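Local coordinates for protein beta-N-acetylhexosaminidase (Bacteroides fragilis, PDB 4PYS) that probably removes terminal non-reducing N-acetylhexosamine units from glycoconjugates, as a glycoside hydrolase of family 20, at residues 371-374 and 375-378; 327-330 and 331-334; 223-226 and 227-231. All blocks are in the same frame, centred on the assembly; numbering follows the deposited sequence.

In the fold
All three contacts are local, lie in the family 20 catalytic barrel and follow one another in series without nesting or crossing. Interaction 3 (223-231) comes first, closing the turn between strand 219-223 and helix 231-236. Interaction 2 (327-334) ends helix 316-333 just before strand 337-341. Interaction 1 (371-378) then ends helix 369-376 ahead of strand 381-383. Interactions 2 and 3 touch directly: M327 CG lies 3.8 Å from M226 SE, so the turn after one strand packs against a later helix. Interaction 1 stands apart, its nearest atoms about 11 Å from those of interaction 2 and about 17 Å from those of interaction 3.

Interaction 1: residues 371-374 and 375-378; sequences LKNA and VRHN
V375 straddles two carbonyls of the preceding helical turn, with CG1 3.1 Å from L371 O and CG2 3.2 Å from K372 O. Its chi1 of -43° puts CG1 anti to the carbonyl carbon and CG2 between that carbon and the backbone N. The same oxygens accept hydrogen bonds from V375 N (to L371 O) and R376 N (to K372 O), so packing here is tight although V375 is itself exposed. At the next residue the bonding weakens: H377 N is divided between weak bonds to N373 O and A374 O, while N373 O also meets the imidazole edge, 3.1 Å from CD2 of H377. N378, with a phi of 64°, completes a Schellman motif, its N bonded to V375 O at 3.2 Å. K372 and R376 lie on the solvent side. N373 and R376 run side by side, flat groups 67° apart, yet N373 OD1 stays 4.0 Å from R376 NH2. Each finds its polar partner in a loop: N373 ND2 bonds I345 O, and D348 OD1 receives both a salt bridge from R376 and a hydrogen bond from H377 NE2. Underneath, buried L371 and A374 seat helix 369-376 on V381 of strand 381-383 and on W360 and I358 of strand 356-360.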
loop_
_atom_site.group_PDB
_atom_site.type_symbol
_atom_site.label_atom_id
_atom_site.label_comp_id
_atom_site.label_asym_id
_atom_site.label_seq_id
_atom_site.Cartn_x
_atom_site.Cartn_y
_atom_site.Cartn_z
ATOM N N LEU A 371 -17.072 -6.331 6.838
ATOM C CA LEU A 371 -17.644 -6.082 5.527
ATOM C C LEU A 371 -19.155 -5.904 5.648
ATOM O O LEU A 371 -19.727 -4.967 5.094
ATOM C CB LEU A 371 -17.334 -7.248 4.584
ATOM C CG LEU A 371 -18.045 -7.191 3.234
ATOM C CD1 LEU A 371 -17.575 -5.987 2.474
ATOM C CD2 LEU A 371 -17.802 -8.452 2.416
ATOM N N LYS A 372 -19.803 -6.804 6.383
ATOM C CA LYS A 372 -21.255 -6.735 6.553
ATOM C C LYS A 372 -21.720 -5.472 7.285
ATOM O O LYS A 372 -22.723 -4.864 6.909
ATOM C CB LYS A 372 -21.784 -7.990 7.255
ATOM C CG LYS A 372 -21.930 -9.198 6.333
ATOM C CD LYS A 372 -22.812 -10.294 6.938
ATOM C CE LYS A 372 -22.036 -11.226 7.868
ATOM N NZ LYS A 372 -21.972 -10.736 9.275
ATOM N N ASN A 373 -21.003 -5.068 8.327
ATOM C CA ASN A 373 -21.413 -3.881 9.080
ATOM C C ASN A 373 -21.095 -2.582 8.347
ATOM O O ASN A 373 -21.806 -1.587 8.486
ATOM C CB ASN A 373 -20.809 -3.890 10.483
ATOM C CG ASN A 373 -21.447 -4.938 11.374
ATOM O OD1 ASN A 373 -22.404 -5.595 10.973
ATOM N ND2 ASN A 373 -20.922 -5.098 12.583
ATOM N N ALA A 374 -20.026 -2.595 7.558
ATOM C CA ALA A 374 -19.702 -1.444 6.727
ATOM C C ALA A 374 -20.794 -1.187 5.684
ATOM O O ALA A 374 -21.170 -0.038 5.458
ATOM C CB ALA A 374 -18.350 -1.623 6.066
ATOM N N VAL A 375 -21.312 -2.240 5.053
ATOM C CA VAL A 375 -22.402 -2.044 4.093
ATOM C C VAL A 375 -23.694 -1.548 4.769
ATOM O O VAL A 375 -24.391 -0.700 4.214
ATOM C CB VAL A 375 -22.677 -3.290 3.185
ATOM C CG1 VAL A 375 -21.388 -3.909 2.702
ATOM C CG2 VAL A 375 -23.545 -4.327 3.884
ATOM N N ARG A 376 -23.995 -2.054 5.969
ATOM C CA ARG A 376 -25.183 -1.628 6.720
ATOM C C ARG A 376 -25.138 -0.141 7.028
ATOM O O ARG A 376 -26.173 0.512 7.124
ATOM C CB ARG A 376 -25.301 -2.383 8.052
ATOM C CG ARG A 376 -25.745 -3.839 7.962
ATOM C CD ARG A 376 -25.719 -4.516 9.340
ATOM N NE ARG A 376 -26.680 -3.935 10.272
ATOM C CZ ARG A 376 -26.377 -3.056 11.226
ATOM N NH1 ARG A 376 -27.329 -2.587 12.023
ATOM N NH2 ARG A 376 -25.125 -2.646 11.388
ATOM N N HIS A 377 -23.929 0.384 7.197
ATOM C CA HIS A 377 -23.735 1.773 7.600
ATOM C C HIS A 377 -23.285 2.653 6.438
ATOM O O HIS A 377 -22.969 3.829 6.633
ATOM C CB HIS A 377 -22.700 1.849 8.729
ATOM C CG HIS A 377 -23.214 1.385 10.057
ATOM N ND1 HIS A 377 -24.062 2.145 10.835
ATOM C CD2 HIS A 377 -22.991 0.243 10.752
ATOM C CE1 HIS A 377 -24.347 1.488 11.946
ATOM N NE2 HIS A 377 -23.708 0.332 11.921
ATOM N N ASN A 378 -23.234 2.070 5.243
ATOM C CA ASN A 378 -22.833 2.791 4.032
ATOM C C ASN A 378 -21.375 3.289 4.041
ATOM O O ASN A 378 -21.079 4.342 3.475
ATOM C CB ASN A 378 -23.790 3.966 3.785
ATOM C CG ASN A 378 -23.894 4.348 2.322
ATOM O OD1 ASN A 378 -24.139 3.502 1.460
ATOM N ND2 ASN A 378 -23.723 5.635 2.036
#

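Interaction 2: residues 327-330 and 331-334; sequences MADY and LKQK
The backbone bonds linking M327-Y330 to L331-K334 keep the four-residue spacing and weaken at the last one. L331 N reaches M327 O at 3.0 Å, K332 N reaches A328 O at 2.8 Å, and Q333 N reaches D329 O at 3.1 Å. The next bond, K334 N to Y330 O, is weak, with an N-H...O angle of only 128°, and K334 N bonds L331 O as well.

Non-bonded side-chain contacts gather on Y330. Its CG is anti to the backbone N (chi1 -168°), which carries the ring forward along the helix to Q333 and K334. The Q333 amide approaches the ring obliquely, NE2 of Q333 lying 3.7 Å from CE1 of Y330 with the two planes 43° apart. On the other branch of the ring, CE2 of Y330 is 3.6 Å from CE of K334, whose chain bends at its last two torsions.

In the barrel, this is the end of helix 316-333, one of the helices that surround the parallel strands. Apolar packing supplies its inner side: A328 and L331 rest on A338 of strand 337-341, and M327 on L274 of helix 264-280.

The polar ends of K332 and Y330 turn to partners beyond the turn: K332 NZ forms a salt bridge with D354, and Y330 OH hydrogen-bonds D275 of helix 264-280. D329 OD1 and K332 NZ, of opposite charge, stay 5.3 Å apart without contact.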
loop_
_atom_site.group_PDB
_atom_site.type_symbol
_atom_site.label_atom_id
_atom_site.label_comp_id
_atom_site.label_asym_id
_atom_site.label_seq_id
_atom_site.Cartn_x
_atom_site.Cartn_y
_atom_site.Cartn_z
HETATM N N MSE A 327 -11.889 12.410 15.469
HETATM C CA MSE A 327 -10.700 12.514 14.633
HETATM C C MSE A 327 -11.067 12.481 13.155
HETATM O O MSE A 327 -10.474 13.186 12.347
HETATM C CB MSE A 327 -9.713 11.382 14.934
HETATM C CG MSE A 327 -9.304 11.284 16.391
HETATM SE SE MSE A 327 -8.527 12.888 17.162
HETATM C CE MSE A 327 -7.449 13.559 15.756
ATOM N N ALA A 328 -12.030 11.641 12.800
ATOM C CA ALA A 328 -12.496 11.582 11.426
ATOM C C ALA A 328 -13.162 12.905 11.046
ATOM O O ALA A 328 -12.994 13.394 9.929
ATOM C CB ALA A 328 -13.452 10.423 11.240
ATOM N N ASP A 329 -13.914 13.490 11.974
ATOM C CA ASP A 329 -14.541 14.778 11.694
ATOM C C ASP A 329 -13.485 15.849 11.465
ATOM O O ASP A 329 -13.653 16.727 10.617
ATOM C CB ASP A 329 -15.494 15.198 12.812
ATOM C CG ASP A 329 -16.947 14.994 12.437
ATOM O OD1 ASP A 329 -17.437 15.715 11.539
ATOM O OD2 ASP A 329 -17.597 14.114 13.039
ATOM N N TYR A 330 -12.392 15.767 12.217
ATOM C CA TYR A 330 -11.289 16.696 12.037
ATOM C C TYR A 330 -10.691 16.549 10.640
ATOM O O TYR A 330 -10.433 17.544 9.952
ATOM C CB TYR A 330 -10.204 16.460 13.083
ATOM C CG TYR A 330 -9.199 17.572 13.101
ATOM C CD1 TYR A 330 -9.571 18.840 13.521
ATOM C CD2 TYR A 330 -7.889 17.372 12.674
ATOM C CE1 TYR A 330 -8.676 19.878 13.534
ATOM C CE2 TYR A 330 -6.974 18.418 12.687
ATOM C CZ TYR A 330 -7.383 19.668 13.117
ATOM O OH TYR A 330 -6.505 20.731 13.148
ATOM N N LEU A 331 -10.465 15.304 10.233
ATOM C CA LEU A 331 -9.946 15.030 8.902
ATOM C C LEU A 331 -10.936 15.524 7.850
ATOM O O LEU A 331 -10.535 16.059 6.815
ATOM C CB LEU A 331 -9.659 13.541 8.726
ATOM C CG LEU A 331 -8.385 13.054 9.413
ATOM C CD1 LEU A 331 -8.221 11.565 9.206
ATOM C CD2 LEU A 331 -7.183 13.813 8.868
ATOM N N LYS A 332 -12.227 15.372 8.136
ATOM C CA LYS A 332 -13.267 15.818 7.214
ATOM C C LYS A 332 -13.177 17.318 6.935
ATOM O O LYS A 332 -13.296 17.745 5.785
ATOM C CB LYS A 332 -14.660 15.459 7.739
ATOM C CG LYS A 332 -15.779 15.778 6.758
ATOM C CD LYS A 332 -17.101 15.199 7.212
ATOM C CE LYS A 332 -18.241 15.714 6.350
ATOM N NZ LYS A 332 -19.541 15.123 6.761
ATOM N N GLN A 333 -12.947 18.115 7.974
ATOM C CA GLN A 333 -12.847 19.565 7.790
ATOM C C GLN A 333 -11.539 19.940 7.088
ATOM O O GLN A 333 -11.374 21.062 6.622
ATOM C CB GLN A 333 -13.038 20.325 9.115
ATOM C CG GLN A 333 -11.830 20.373 10.049
ATOM C CD GLN A 333 -12.176 20.967 11.417
ATOM O OE1 GLN A 333 -13.186 20.605 12.024
ATOM N NE2 GLN A 333 -11.340 21.881 11.901
ATOM N N LYS A 334 -10.622 18.980 6.997
ATOM C CA LYS A 334 -9.388 19.152 6.233
ATOM C C LYS A 334 -9.509 18.598 4.818
ATOM O O LYS A 334 -8.552 18.640 4.043
ATOM C CB LYS A 334 -8.228 18.451 6.930
ATOM C CG LYS A 334 -7.861 19.057 8.263
ATOM C CD LYS A 334 -6.545 18.491 8.729
ATOM C CE LYS A 334 -5.751 19.548 9.449
ATOM N NZ LYS A 334 -5.373 20.707 8.588
#

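Interaction 3: residues 223-226 and 227-231; sequences EIDM and PGHAE
D225 sets a carboxylate oxygen over one face of the H229 imidazole: OD2 of D225 stands 3.3 Å above the H229 ring plane, displaced toward the rim and equidistant, at 3.4 Å, from CG and CD2 of that ring. The carboxylate and ring planes are 51° apart, so this is an oblique contact of an oxygen with the ring face, without a hydrogen bond. The two side chains also touch at their bases, D225 CB to H229 CB at 3.8 Å.

Between the backbones one water donates to both sides, to D225 O at 2.7 Å and to H229 O at 2.6 Å, bridging the mouth of the turn where no direct hydrogen bond links the two segments. The reversal itself is made by a cis peptide bond between M226 and P227, seen in the short 2.9 Å separation of M226 CA from P227 CA, and by H229, which adopts left-handed backbone angles.

This EIDMPGH sequence begins at the last residue of strand 219-223 and runs into the loop beyond, in the family 20 barrel, where such strand-end loops border the active site. Consistent with that, a glycerol, probably from the crystallisation liquor, lies about 3 Å from the H229 side chain. Both ring nitrogens are engaged: NE2 bonds D291, in an HLGGDE sequence consistent with the Asp-Glu catalytic pair of family 20, and ND1 bonds E170.

Further out, T169 OG1 bonds the backbone N of D225, while E223 is held by H165, H167 and W341. M226 packs on F323 of helix 316-333 and on L270 of helix 264-280. P227 lies against F323 and W298, its side chain about 9 Å from the zinc ion bound by C242, C260, C301 and C304.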
loop_
_atom_site.group_PDB
_atom_site.type_symbol
_atom_site.label_atom_id
_atom_site.label_comp_id
_atom_site.label_asym_id
_atom_site.label_seq_id
_atom_site.Cartn_x
_atom_site.Cartn_y
_atom_site.Cartn_z
ATOM N N GLU A 223 -0.356 5.929 8.189
ATOM C CA GLU A 223 -1.209 5.467 9.288
ATOM C C GLU A 223 -0.655 5.965 10.624
ATOM O O GLU A 223 0.476 5.649 10.997
ATOM C CB GLU A 223 -1.323 3.947 9.323
ATOM C CG GLU A 223 -2.261 3.437 10.431
ATOM C CD GLU A 223 -2.376 1.928 10.475
ATOM O OE1 GLU A 223 -1.975 1.252 9.498
ATOM O OE2 GLU A 223 -2.878 1.391 11.486
ATOM N N ILE A 224 -1.466 6.747 11.322
ATOM C CA ILE A 224 -1.135 7.208 12.662
ATOM C C ILE A 224 -2.115 6.507 13.588
ATOM O O ILE A 224 -3.300 6.846 13.613
ATOM C CB ILE A 224 -1.325 8.720 12.798
ATOM C CG1 ILE A 224 -0.703 9.451 11.603
ATOM C CG2 ILE A 224 -0.727 9.216 14.125
ATOM C CD1 ILE A 224 0.810 9.267 11.493
ATOM N N ASP A 225 -1.625 5.531 14.343
ATOM C CA ASP A 225 -2.494 4.712 15.180
ATOM C C ASP A 225 -2.965 5.409 16.440
ATOM O O ASP A 225 -2.172 5.960 17.201
ATOM C CB ASP A 225 -1.811 3.396 15.536
ATOM C CG ASP A 225 -2.146 2.321 14.563
ATOM O OD1 ASP A 225 -2.853 2.671 13.603
ATOM O OD2 ASP A 225 -1.726 1.160 14.738
HETATM N N MSE A 226 -4.273 5.367 16.648
HETATM C CA MSE A 226 -4.885 5.930 17.833
HETATM C C MSE A 226 -6.219 5.204 17.997
HETATM O O MSE A 226 -6.837 4.815 16.999
HETATM C CB MSE A 226 -5.072 7.440 17.664
HETATM C CG MSE A 226 -5.774 7.835 16.373
HETATM SE SE MSE A 226 -5.808 9.771 16.118
HETATM C CE MSE A 226 -3.930 10.026 15.638
ATOM N N PRO A 227 -6.658 4.992 19.248
ATOM C CA PRO A 227 -5.991 5.423 20.484
ATOM C C PRO A 227 -4.968 4.405 20.976
ATOM O O PRO A 227 -4.188 4.715 21.880
ATOM C CB PRO A 227 -7.149 5.509 21.477
ATOM C CG PRO A 227 -8.080 4.422 21.033
ATOM C CD PRO A 227 -7.952 4.341 19.524
ATOM N N GLY A 228 -4.969 3.212 20.386
ATOM C CA GLY A 228 -4.058 2.154 20.795
ATOM C C GLY A 228 -2.719 2.270 20.090
ATOM O O GLY A 228 -2.494 3.228 19.348
ATOM N N HIS A 229 -1.835 1.300 20.321
ATOM C CA HIS A 229 -0.475 1.337 19.777
ATOM C C HIS A 229 0.231 2.651 20.118
ATOM O O HIS A 229 0.898 3.253 19.277
ATOM C CB HIS A 229 -0.500 1.109 18.266
ATOM C CG HIS A 229 -1.177 -0.164 17.869
ATOM N ND1 HIS A 229 -0.485 -1.336 17.649
ATOM C CD2 HIS A 229 -2.485 -0.456 17.680
ATOM C CE1 HIS A 229 -1.338 -2.294 17.332
ATOM N NE2 HIS A 229 -2.557 -1.787 17.344
ATOM N N ALA A 230 0.077 3.084 21.365
ATOM C CA ALA A 230 0.521 4.411 21.777
ATOM C C ALA A 230 1.724 4.384 22.716
ATOM O O ALA A 230 2.248 5.439 23.070
ATOM C CB ALA A 230 -0.628 5.158 22.430
ATOM N N GLU A 231 2.146 3.187 23.121
ATOM C CA GLU A 231 3.204 3.032 24.123
ATOM C C GLU A 231 4.444 3.905 23.874
ATOM O O GLU A 231 4.948 4.556 24.792
ATOM C CB GLU A 231 3.607 1.557 24.272
ATOM C CG GLU A 231 2.556 0.663 24.942
ATOM C CD GLU A 231 1.651 -0.056 23.948
ATOM O OE1 GLU A 231 1.569 0.377 22.781
ATOM O OE2 GLU A 231 1.022 -1.062 24.340
HETATM O O HOH W 1 0.395 5.204 17.634
#